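Local atomic coordinates of putative prolyl-tRNA synthetase (Leishmania major, PDB entry 5XIL), a protein that probably attaches L-proline to tRNA(Pro) at the expense of ATP, as a class II aminoacyl-tRNA synthetase. Residues 311-319 and 356-366; 444-455 and 470-478. All blocks are in the same frame, centred on the assembly; numbering follows the deposited sequence. Where two conformers were deposited one is given.

Contact 1: 311-319 and 356-366; sequences ELLASCWRL and VELGPRELAER
L358 divides its two methyl groups over the helix 311-319. CD1 meets C316 SG at 3.8 Å, and CD2 meets L312 CD1 at 3.7 Å. The two leucines lie alongside each other with their chains running opposite ways. L312 swings CG away from its own backbone N (chi1 -170°), and its CD1 thereby reaches the backbone carbon of G359, the N-cap of helix 360-365. The S315 hydroxyl also lies near the L358 methyls, but its place is doubtful because the residue has a second position. From helix 360-365 L363 splits its branches: CD2 touches the E311 carboxylate carbon, CD1 touches S315 CB. A chi2 of 45° spreads them this way. At the other end L319 CD2 meets V356 CG1 tip to tip at 3.8 Å. At the solvent-exposed edge the guanidinium groups of R318 and R366 lie nearly coplanar, 2° apart, and a water accepts from R318 NE and R366 NH2. R366 NE is bonded to W383 O. This is alpha/beta packing in the anticodon-binding domain: helix 306-325 lies against strands 354-358 and 293-297, with helix 360-365 at its side.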
loop_
_atom_site.group_PDB
_atom_site.type_symbol
_atom_site.label_atom_id
_atom_site.label_comp_id
_atom_site.label_asym_id
_atom_site.label_seq_id
_atom_site.Cartn_x
_atom_site.Cartn_y
_atom_site.Cartn_z
ATOM N N GLU A 311 -6.077 -5.207 40.321
ATOM C CA GLU A 311 -5.092 -6.182 39.947
ATOM C C GLU A 311 -5.542 -6.889 38.636
ATOM O O GLU A 311 -4.730 -7.216 37.802
ATOM C CB GLU A 311 -4.965 -7.207 41.076
ATOM C CG GLU A 311 -3.714 -8.065 41.032
ATOM C CD GLU A 311 -3.799 -9.302 41.926
ATOM O OE1 GLU A 311 -4.854 -9.548 42.559
ATOM O OE2 GLU A 311 -2.815 -10.061 41.972
ATOM N N LEU A 312 -6.826 -7.184 38.543
ATOM C CA LEU A 312 -7.359 -7.983 37.454
ATOM C C LEU A 312 -7.275 -7.169 36.175
ATOM O O LEU A 312 -6.838 -7.641 35.127
ATOM C CB LEU A 312 -8.800 -8.403 37.752
ATOM C CG LEU A 312 -9.354 -9.444 36.790
ATOM C CD1 LEU A 312 -8.632 -10.786 37.007
ATOM C CD2 LEU A 312 -10.850 -9.616 36.972
ATOM N N LEU A 313 -7.638 -5.913 36.269
ATOM C CA LEU A 313 -7.597 -5.069 35.079
ATOM C C LEU A 313 -6.178 -4.845 34.632
ATOM O O LEU A 313 -5.874 -4.850 33.458
ATOM C CB LEU A 313 -8.301 -3.748 35.367
ATOM C CG LEU A 313 -9.801 -3.888 35.597
ATOM C CD1 LEU A 313 -10.345 -2.475 35.710
ATOM C CD2 LEU A 313 -10.562 -4.654 34.519
ATOM N N ALA A 314 -5.302 -4.639 35.589
ATOM C CA ALA A 314 -3.892 -4.472 35.332
ATOM C C ALA A 314 -3.266 -5.705 34.676
ATOM O O ALA A 314 -2.379 -5.589 33.834
ATOM C CB ALA A 314 -3.159 -4.178 36.634
ATOM N N SER A 315 -3.674 -6.874 35.135
ATOM C CA SER A 315 -3.185 -8.103 34.553
ATOM C C SER A 315 -3.673 -8.237 33.070
ATOM O O SER A 315 -2.949 -8.779 32.245
ATOM C CB SER A 315 -3.591 -9.302 35.420
ATOM O OG SER A 315 -4.935 -9.701 35.195
ATOM N N CYS A 316 -4.864 -7.725 32.745
ATOM C CA CYS A 316 -5.335 -7.733 31.357
ATOM C C CYS A 316 -4.434 -6.892 30.460
ATOM O O CYS A 316 -3.991 -7.314 29.411
ATOM C CB CYS A 316 -6.759 -7.225 31.277
ATOM S SG CYS A 316 -8.010 -8.321 31.952
ATOM N N TRP A 317 -4.105 -5.711 30.935
ATOM C CA TRP A 317 -3.210 -4.822 30.247
ATOM C C TRP A 317 -1.845 -5.450 30.121
ATOM O O TRP A 317 -1.223 -5.363 29.141
ATOM C CB TRP A 317 -3.072 -3.505 31.011
ATOM C CG TRP A 317 -4.224 -2.587 30.912
ATOM C CD1 TRP A 317 -4.848 -1.980 31.930
ATOM C CD2 TRP A 317 -4.874 -2.144 29.721
ATOM N NE1 TRP A 317 -5.848 -1.177 31.474
ATOM C CE2 TRP A 317 -5.892 -1.265 30.112
ATOM N N ARG A 318 -1.387 -6.077 31.171
ATOM C CA ARG A 318 -0.096 -6.683 31.101
ATOM C C ARG A 318 -0.039 -7.798 30.069
ATOM O O ARG A 318 0.967 -7.993 29.383
ATOM C CB ARG A 318 0.260 -7.251 32.474
ATOM C CG ARG A 318 1.603 -7.934 32.535
ATOM C CD ARG A 318 2.052 -8.015 34.000
ATOM N NE ARG A 318 1.261 -8.956 34.836
ATOM C CZ ARG A 318 0.367 -8.638 35.790
ATOM N NH1 ARG A 318 0.061 -7.367 36.091
ATOM N NH2 ARG A 318 -0.244 -9.621 36.472
ATOM N N LEU A 319 -1.060 -8.603 30.068
ATOM C CA LEU A 319 -1.154 -9.686 29.105
ATOM C C LEU A 319 -1.153 -9.149 27.669
ATOM O O LEU A 319 -0.440 -9.628 26.801
ATOM C CB LEU A 319 -2.379 -10.553 29.410
ATOM C CG LEU A 319 -2.617 -11.674 28.365
ATOM C CD1 LEU A 319 -1.422 -12.612 28.364
ATOM C CD2 LEU A 319 -3.875 -12.504 28.580
ATOM N N VAL A 356 -9.572 -14.619 25.299
ATOM C CA VAL A 356 -8.964 -14.937 26.602
ATOM C C VAL A 356 -9.897 -14.346 27.636
ATOM O O VAL A 356 -10.164 -13.170 27.604
ATOM C CB VAL A 356 -7.540 -14.348 26.794
ATOM C CG1 VAL A 356 -7.120 -14.533 28.279
ATOM C CG2 VAL A 356 -6.518 -14.960 25.907
ATOM N N GLU A 357 -10.399 -15.191 28.518
ATOM C CA GLU A 357 -11.266 -14.813 29.600
ATOM C C GLU A 357 -10.386 -14.857 30.858
ATOM O O GLU A 357 -9.823 -15.915 31.156
ATOM C CB GLU A 357 -12.409 -15.827 29.703
ATOM C CG GLU A 357 -13.131 -16.105 28.394
ATOM C CD GLU A 357 -14.104 -17.285 28.401
ATOM O OE1 GLU A 357 -14.386 -17.835 29.505
ATOM O OE2 GLU A 357 -14.607 -17.668 27.308
ATOM N N LEU A 358 -10.165 -13.705 31.476
ATOM C CA LEU A 358 -9.163 -13.559 32.532
ATOM C C LEU A 358 -9.952 -13.193 33.808
ATOM O O LEU A 358 -10.547 -12.099 33.953
ATOM C CB LEU A 358 -8.136 -12.519 32.174
ATOM C CG LEU A 358 -6.756 -12.604 32.787
ATOM C CD1 LEU A 358 -5.855 -11.484 32.340
ATOM C CD2 LEU A 358 -6.792 -12.526 34.280
ATOM N N GLY A 359 -10.091 -14.187 34.645
ATOM C CA GLY A 359 -10.713 -14.006 35.942
ATOM C C GLY A 359 -9.826 -14.306 37.152
ATOM O O GLY A 359 -8.612 -14.580 37.047
ATOM N N PRO A 360 -10.444 -14.236 38.331
ATOM C CA PRO A 360 -9.679 -14.470 39.584
ATOM C C PRO A 360 -8.856 -15.773 39.552
ATOM O O PRO A 360 -7.647 -15.764 39.860
ATOM C CB PRO A 360 -10.783 -14.529 40.616
ATOM C CG PRO A 360 -11.812 -13.557 40.116
ATOM C CD PRO A 360 -11.809 -13.744 38.602
ATOM N N ARG A 361 -9.466 -16.871 39.110
ATOM C CA ARG A 361 -8.759 -18.139 39.077
ATOM C C ARG A 361 -7.665 -18.252 37.998
ATOM O O ARG A 361 -6.646 -18.945 38.158
ATOM C CB ARG A 361 -9.746 -19.349 39.026
ATOM C CG ARG A 361 -10.673 -19.542 40.252
ATOM C CD ARG A 361 -9.979 -19.351 41.649
ATOM N NE ARG A 361 -8.887 -20.304 41.949
ATOM C CZ ARG A 361 -7.896 -20.090 42.832
ATOM N NH1 ARG A 361 -7.817 -18.939 43.518
ATOM N NH2 ARG A 361 -6.950 -21.022 43.021
ATOM N N GLU A 362 -7.848 -17.544 36.884
ATOM C CA GLU A 362 -6.855 -17.518 35.843
ATOM C C GLU A 362 -5.709 -16.734 36.343
ATOM O O GLU A 362 -4.558 -17.050 36.090
ATOM C CB GLU A 362 -7.417 -16.807 34.580
ATOM C CG GLU A 362 -8.408 -17.661 33.813
ATOM C CD GLU A 362 -9.770 -17.910 34.458
ATOM O OE1 GLU A 362 -10.234 -19.059 34.355
ATOM O OE2 GLU A 362 -10.404 -17.042 35.064
ATOM N N LEU A 363 -5.992 -15.676 37.066
ATOM C CA LEU A 363 -4.919 -14.953 37.662
ATOM C C LEU A 363 -4.157 -15.828 38.719
ATOM O O LEU A 363 -2.943 -15.991 38.650
ATOM C CB LEU A 363 -5.498 -13.714 38.299
ATOM C CG LEU A 363 -4.539 -12.705 38.882
ATOM C CD1 LEU A 363 -3.367 -12.407 37.988
ATOM C CD2 LEU A 363 -5.363 -11.459 39.187
ATOM N N ALA A 364 -4.896 -16.431 39.629
ATOM C CA ALA A 364 -4.287 -17.172 40.747
ATOM C C ALA A 364 -3.501 -18.372 40.268
ATOM O O ALA A 364 -2.414 -18.681 40.792
ATOM C CB ALA A 364 -5.358 -17.621 41.693
ATOM N N GLU A 365 -4.027 -19.069 39.273
ATOM C CA GLU A 365 -3.343 -20.210 38.702
ATOM C C GLU A 365 -2.381 -19.924 37.551
ATOM O O GLU A 365 -1.758 -20.864 37.050
ATOM C CB GLU A 365 -4.368 -21.288 38.249
ATOM C CG GLU A 365 -5.329 -21.791 39.287
ATOM C CD GLU A 365 -4.678 -22.647 40.383
ATOM O OE1 GLU A 365 -3.515 -23.106 40.231
ATOM O OE2 GLU A 365 -5.376 -22.866 41.382
ATOM N N ARG A 366 -2.235 -18.662 37.156
ATOM C CA ARG A 366 -1.356 -18.335 36.042
ATOM C C ARG A 366 -1.723 -19.318 34.945
ATOM O O ARG A 366 -0.910 -20.139 34.520
ATOM C CB ARG A 366 0.110 -18.501 36.440
ATOM C CG ARG A 366 0.616 -17.436 37.399
ATOM C CD ARG A 366 0.306 -16.039 36.886
ATOM N NE ARG A 366 1.212 -15.637 35.814
ATOM C CZ ARG A 366 1.466 -14.375 35.485
ATOM N NH1 ARG A 366 0.881 -13.385 36.145
ATOM N NH2 ARG A 366 2.304 -14.101 34.495
HETATM O O HOH W 1 2.937 -11.436 33.887
#

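Contact 2: 444-455 and 470-478; sequences ENQVKKDSAEES and PSMGAKTLC
K448 and S451 bring one face of the helix 444-455 against residues 473-475, where the chain runs into a strand. The pair belongs to the C-terminal zinc-binding domain of prolyl-tRNA synthetase. C443, a zinc ligand, lies in the first turn of this helix (441-455), just before E444, and the V447 side chain is about 8 Å from the bound zinc.

Two direct hydrogen bonds join the segments. A474 N donates to S451 OG at 2.9 Å and nearly straight, 169°. The same hydroxyl donates to V447 O, one turn back, so it is gripped from two sides. A chi1 of 67° turns OG back along the helix toward V447 O. At the start of the helix T476 OG1 donates to E444 OE2 at 2.6 Å, coming from above the carboxylate plane, 46° out of it. E444 gets there with an extended chain. T200 also bonds to both of these oxygens.

Water adds two bridges. One water donates to E444 OE2 and accepts from T476 N. Another donates to the carbonyls of E444 and A474.

Packing and a weak C-H...O contact, from K448 CA to A474 O, fill in the rest. K448 lays CB against A474 O at 3.3 Å, and its CE lies beside K475 CB, the two chains pointing the same way. G473 comes close to the helix backbone, its CA 3.7 Å from A452 N. F423 of helix 423-428 packs on V447 and A474, while F508 of strand 504-509 touches V447 and T476.

Outside the pair, K475 NZ forms a salt bridge with E203.

At the far end S455 CB rests 3.6 Å from M472 CB, and S455 OG turns back to donate to S451 O at 2.7 Å.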
loop_
_atom_site.group_PDB
_atom_site.type_symbol
_atom_site.label_atom_id
_atom_site.label_comp_id
_atom_site.label_asym_id
_atom_site.label_seq_id
_atom_site.Cartn_x
_atom_site.Cartn_y
_atom_site.Cartn_z
ATOM N N GLU A 444 -20.848 -27.370 -24.259
ATOM C CA GLU A 444 -20.917 -26.429 -23.103
ATOM C C GLU A 444 -22.170 -25.595 -23.123
ATOM O O GLU A 444 -22.844 -25.391 -22.081
ATOM C CB GLU A 444 -19.664 -25.544 -23.113
ATOM C CG GLU A 444 -19.583 -24.492 -22.071
ATOM C CD GLU A 444 -18.200 -23.821 -22.083
ATOM O OE1 GLU A 444 -17.348 -24.124 -22.998
ATOM O OE2 GLU A 444 -17.959 -23.007 -21.153
ATOM N N ASN A 445 -22.516 -25.093 -24.294
ATOM C CA ASN A 445 -23.728 -24.300 -24.436
ATOM C C ASN A 445 -25.017 -25.123 -24.142
ATOM O O ASN A 445 -25.965 -24.640 -23.532
ATOM C CB ASN A 445 -23.767 -23.775 -25.886
ATOM C CG ASN A 445 -22.962 -22.502 -26.069
ATOM O OD1 ASN A 445 -22.792 -21.727 -25.152
ATOM N ND2 ASN A 445 -22.486 -22.267 -27.269
ATOM N N GLN A 446 -25.046 -26.351 -24.660
ATOM C CA GLN A 446 -26.166 -27.232 -24.455
ATOM C C GLN A 446 -26.336 -27.576 -22.945
ATOM O O GLN A 446 -27.432 -27.537 -22.404
ATOM C CB GLN A 446 -25.965 -28.519 -25.224
ATOM C CG GLN A 446 -27.298 -29.267 -25.368
ATOM C CD GLN A 446 -27.141 -30.678 -25.822
ATOM O OE1 GLN A 446 -26.399 -30.962 -26.779
ATOM N NE2 GLN A 446 -27.839 -31.595 -25.153
ATOM N N VAL A 447 -25.219 -27.849 -22.278
ATOM C CA VAL A 447 -25.293 -28.085 -20.815
ATOM C C VAL A 447 -25.979 -26.921 -20.098
ATOM O O VAL A 447 -26.869 -27.136 -19.268
ATOM C CB VAL A 447 -23.914 -28.390 -20.257
ATOM C CG1 VAL A 447 -23.953 -28.355 -18.712
ATOM C CG2 VAL A 447 -23.423 -29.723 -20.781
ATOM N N LYS A 448 -25.595 -25.681 -20.415
ATOM C CA LYS A 448 -26.156 -24.552 -19.719
ATOM C C LYS A 448 -27.636 -24.352 -20.063
ATOM O O LYS A 448 -28.504 -24.095 -19.220
ATOM C CB LYS A 448 -25.296 -23.312 -19.972
ATOM C CG LYS A 448 -25.665 -22.099 -19.135
ATOM C CD LYS A 448 -24.645 -20.977 -19.402
ATOM C CE LYS A 448 -24.659 -19.869 -18.380
ATOM N NZ LYS A 448 -25.924 -19.099 -18.396
ATOM N N LYS A 449 -27.970 -24.533 -21.326
ATOM C CA LYS A 449 -29.369 -24.455 -21.725
ATOM C C LYS A 449 -30.270 -25.503 -21.100
ATOM O O LYS A 449 -31.264 -25.159 -20.528
ATOM C CB LYS A 449 -29.483 -24.652 -23.260
ATOM C CG LYS A 449 -30.905 -24.676 -23.762
ATOM C CD LYS A 449 -30.871 -24.859 -25.308
ATOM C CE LYS A 449 -32.261 -24.790 -25.959
ATOM N NZ LYS A 449 -33.164 -25.912 -25.632
ATOM N N ASP A 450 -29.857 -26.745 -21.194
ATOM C CA ASP A 450 -30.635 -27.923 -20.743
ATOM C C ASP A 450 -30.758 -27.894 -19.227
ATOM O O ASP A 450 -31.824 -28.212 -18.643
ATOM C CB ASP A 450 -29.924 -29.229 -21.157
ATOM C CG ASP A 450 -30.044 -29.561 -22.664
ATOM O OD1 ASP A 450 -30.763 -28.852 -23.377
ATOM O OD2 ASP A 450 -29.451 -30.546 -23.096
ATOM N N SER A 451 -29.669 -27.527 -18.564
ATOM C CA SER A 451 -29.719 -27.391 -17.088
ATOM C C SER A 451 -30.654 -26.224 -16.648
ATOM O O SER A 451 -31.467 -26.376 -15.695
ATOM C CB SER A 451 -28.324 -27.279 -16.473
ATOM O OG SER A 451 -27.662 -26.072 -16.838
ATOM N N ALA A 452 -30.603 -25.084 -17.312
ATOM C CA ALA A 452 -31.535 -24.016 -16.992
ATOM C C ALA A 452 -32.997 -24.426 -17.231
ATOM O O ALA A 452 -33.868 -24.161 -16.403
ATOM C CB ALA A 452 -31.217 -22.714 -17.689
ATOM N N GLU A 453 -33.234 -25.115 -18.321
ATOM C CA GLU A 453 -34.603 -25.535 -18.682
ATOM C C GLU A 453 -35.123 -26.611 -17.688
ATOM O O GLU A 453 -36.254 -26.494 -17.196
ATOM C CB GLU A 453 -34.592 -26.012 -20.148
ATOM C CG GLU A 453 -35.956 -26.332 -20.734
ATOM C CD GLU A 453 -36.895 -25.138 -20.731
ATOM O OE1 GLU A 453 -36.496 -24.048 -21.209
ATOM O OE2 GLU A 453 -38.054 -25.295 -20.266
ATOM N N GLU A 454 -34.303 -27.611 -17.324
ATOM C CA GLU A 454 -34.728 -28.609 -16.350
ATOM C C GLU A 454 -34.910 -28.063 -14.944
ATOM O O GLU A 454 -35.607 -28.675 -14.163
ATOM C CB GLU A 454 -33.774 -29.832 -16.298
ATOM C CG GLU A 454 -33.712 -30.634 -17.602
ATOM C CD GLU A 454 -32.756 -31.800 -17.559
ATOM O OE1 GLU A 454 -32.270 -32.093 -16.449
ATOM O OE2 GLU A 454 -32.440 -32.465 -18.591
ATOM N N SER A 455 -34.236 -26.974 -14.576
ATOM C CA SER A 455 -34.213 -26.507 -13.161
ATOM C C SER A 455 -35.490 -25.839 -12.816
ATOM O O SER A 455 -35.926 -25.837 -11.668
ATOM C CB SER A 455 -33.112 -25.478 -12.934
ATOM O OG SER A 455 -31.884 -26.173 -13.000
ATOM N N PRO A 470 -31.643 -15.766 -8.874
ATOM C CA PRO A 470 -30.345 -16.071 -9.521
ATOM C C PRO A 470 -30.433 -17.035 -10.713
ATOM O O PRO A 470 -31.428 -17.709 -10.889
ATOM C CB PRO A 470 -29.521 -16.681 -8.367
ATOM C CG PRO A 470 -30.565 -17.299 -7.490
ATOM C CD PRO A 470 -31.680 -16.268 -7.494
ATOM N N SER A 471 -29.384 -17.110 -11.514
ATOM C CA SER A 471 -29.339 -18.032 -12.622
ATOM C C SER A 471 -29.362 -19.470 -12.106
ATOM O O SER A 471 -28.742 -19.767 -11.085
ATOM C CB SER A 471 -28.064 -17.771 -13.463
ATOM O OG SER A 471 -26.908 -17.907 -12.662
ATOM N N MET A 472 -30.031 -20.341 -12.823
ATOM C CA MET A 472 -30.083 -21.770 -12.550
ATOM C C MET A 472 -29.341 -22.622 -13.514
ATOM O O MET A 472 -29.046 -23.811 -13.184
ATOM C CB MET A 472 -31.537 -22.274 -12.404
ATOM C CG MET A 472 -32.298 -21.578 -11.293
ATOM S SD MET A 472 -31.552 -21.794 -9.657
ATOM C CE MET A 472 -32.194 -20.362 -8.789
ATOM N N GLY A 473 -28.932 -22.074 -14.680
ATOM C CA GLY A 473 -28.148 -22.886 -15.592
ATOM C C GLY A 473 -26.733 -23.052 -15.041
ATOM O O GLY A 473 -26.255 -22.126 -14.425
ATOM N N ALA A 474 -26.067 -24.180 -15.304
ATOM C CA ALA A 474 -24.682 -24.363 -14.909
ATOM C C ALA A 474 -23.736 -23.919 -16.033
ATOM O O ALA A 474 -23.851 -24.385 -17.177
ATOM C CB ALA A 474 -24.427 -25.810 -14.643
ATOM N N LYS A 475 -22.738 -23.108 -15.699
ATOM C CA LYS A 475 -21.719 -22.788 -16.668
ATOM C C LYS A 475 -20.487 -23.580 -16.374
ATOM O O LYS A 475 -20.440 -24.269 -15.301
ATOM C CB LYS A 475 -21.417 -21.283 -16.620
ATOM C CG LYS A 475 -20.875 -20.763 -15.307
ATOM C CD LYS A 475 -20.770 -19.263 -15.565
ATOM C CE LYS A 475 -19.688 -18.591 -14.841
ATOM N NZ LYS A 475 -19.560 -17.246 -15.518
ATOM N N THR A 476 -19.460 -23.469 -17.218
ATOM C CA THR A 476 -18.184 -24.011 -16.850
ATOM C C THR A 476 -17.511 -22.941 -15.948
ATOM O O THR A 476 -17.658 -21.718 -16.130
ATOM C CB THR A 476 -17.257 -24.370 -17.977
ATOM O OG1 THR A 476 -17.035 -23.229 -18.781
ATOM C CG2 THR A 476 -17.832 -25.525 -18.846
ATOM N N LEU A 477 -16.865 -23.472 -14.948
ATOM C CA LEU A 477 -16.055 -22.715 -14.004
ATOM C C LEU A 477 -14.565 -22.745 -14.443
ATOM O O LEU A 477 -13.992 -21.695 -14.707
ATOM C CB LEU A 477 -16.292 -23.187 -12.573
ATOM C CG LEU A 477 -17.752 -23.216 -12.125
ATOM C CD1 LEU A 477 -17.768 -23.783 -10.712
ATOM C CD2 LEU A 477 -18.391 -21.841 -12.103
ATOM N N CYS A 478 -13.983 -23.922 -14.636
ATOM C CA CYS A 478 -12.653 -24.037 -15.203
ATOM C C CYS A 478 -12.435 -25.470 -15.561
ATOM O O CYS A 478 -13.142 -26.377 -15.054
ATOM C CB CYS A 478 -11.521 -23.593 -14.264
ATOM S SG CYS A 478 -11.287 -24.659 -12.856
HETATM O O HOH W 2 -19.866 -21.873 -19.626
HETATM O O HOH W 3 -22.131 -24.889 -19.383
#

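Contacts 1 and 2 lie on opposite sides of the chain's centre, with their nearest atoms about 38 Å apart, and share no helix or strand. Contact 1 belongs to the anticodon-binding domain and contact 2 to the C-terminal zinc-binding domain. Both are partly buried. Contact 1 has a leucine-rich interior and an exposed edge with two arginines; none of the touching residues of contact 2 is fully exposed. Their chemistry differs accordingly. In 311-319 with 356-366, apolar branches do the joining, and the one bridging water lies between arginines. In 444-455 with 470-478, hydroxyls, a carboxylate and two waters fasten a helix to a loop and strand through both backbone atoms and a threonine hydroxyl.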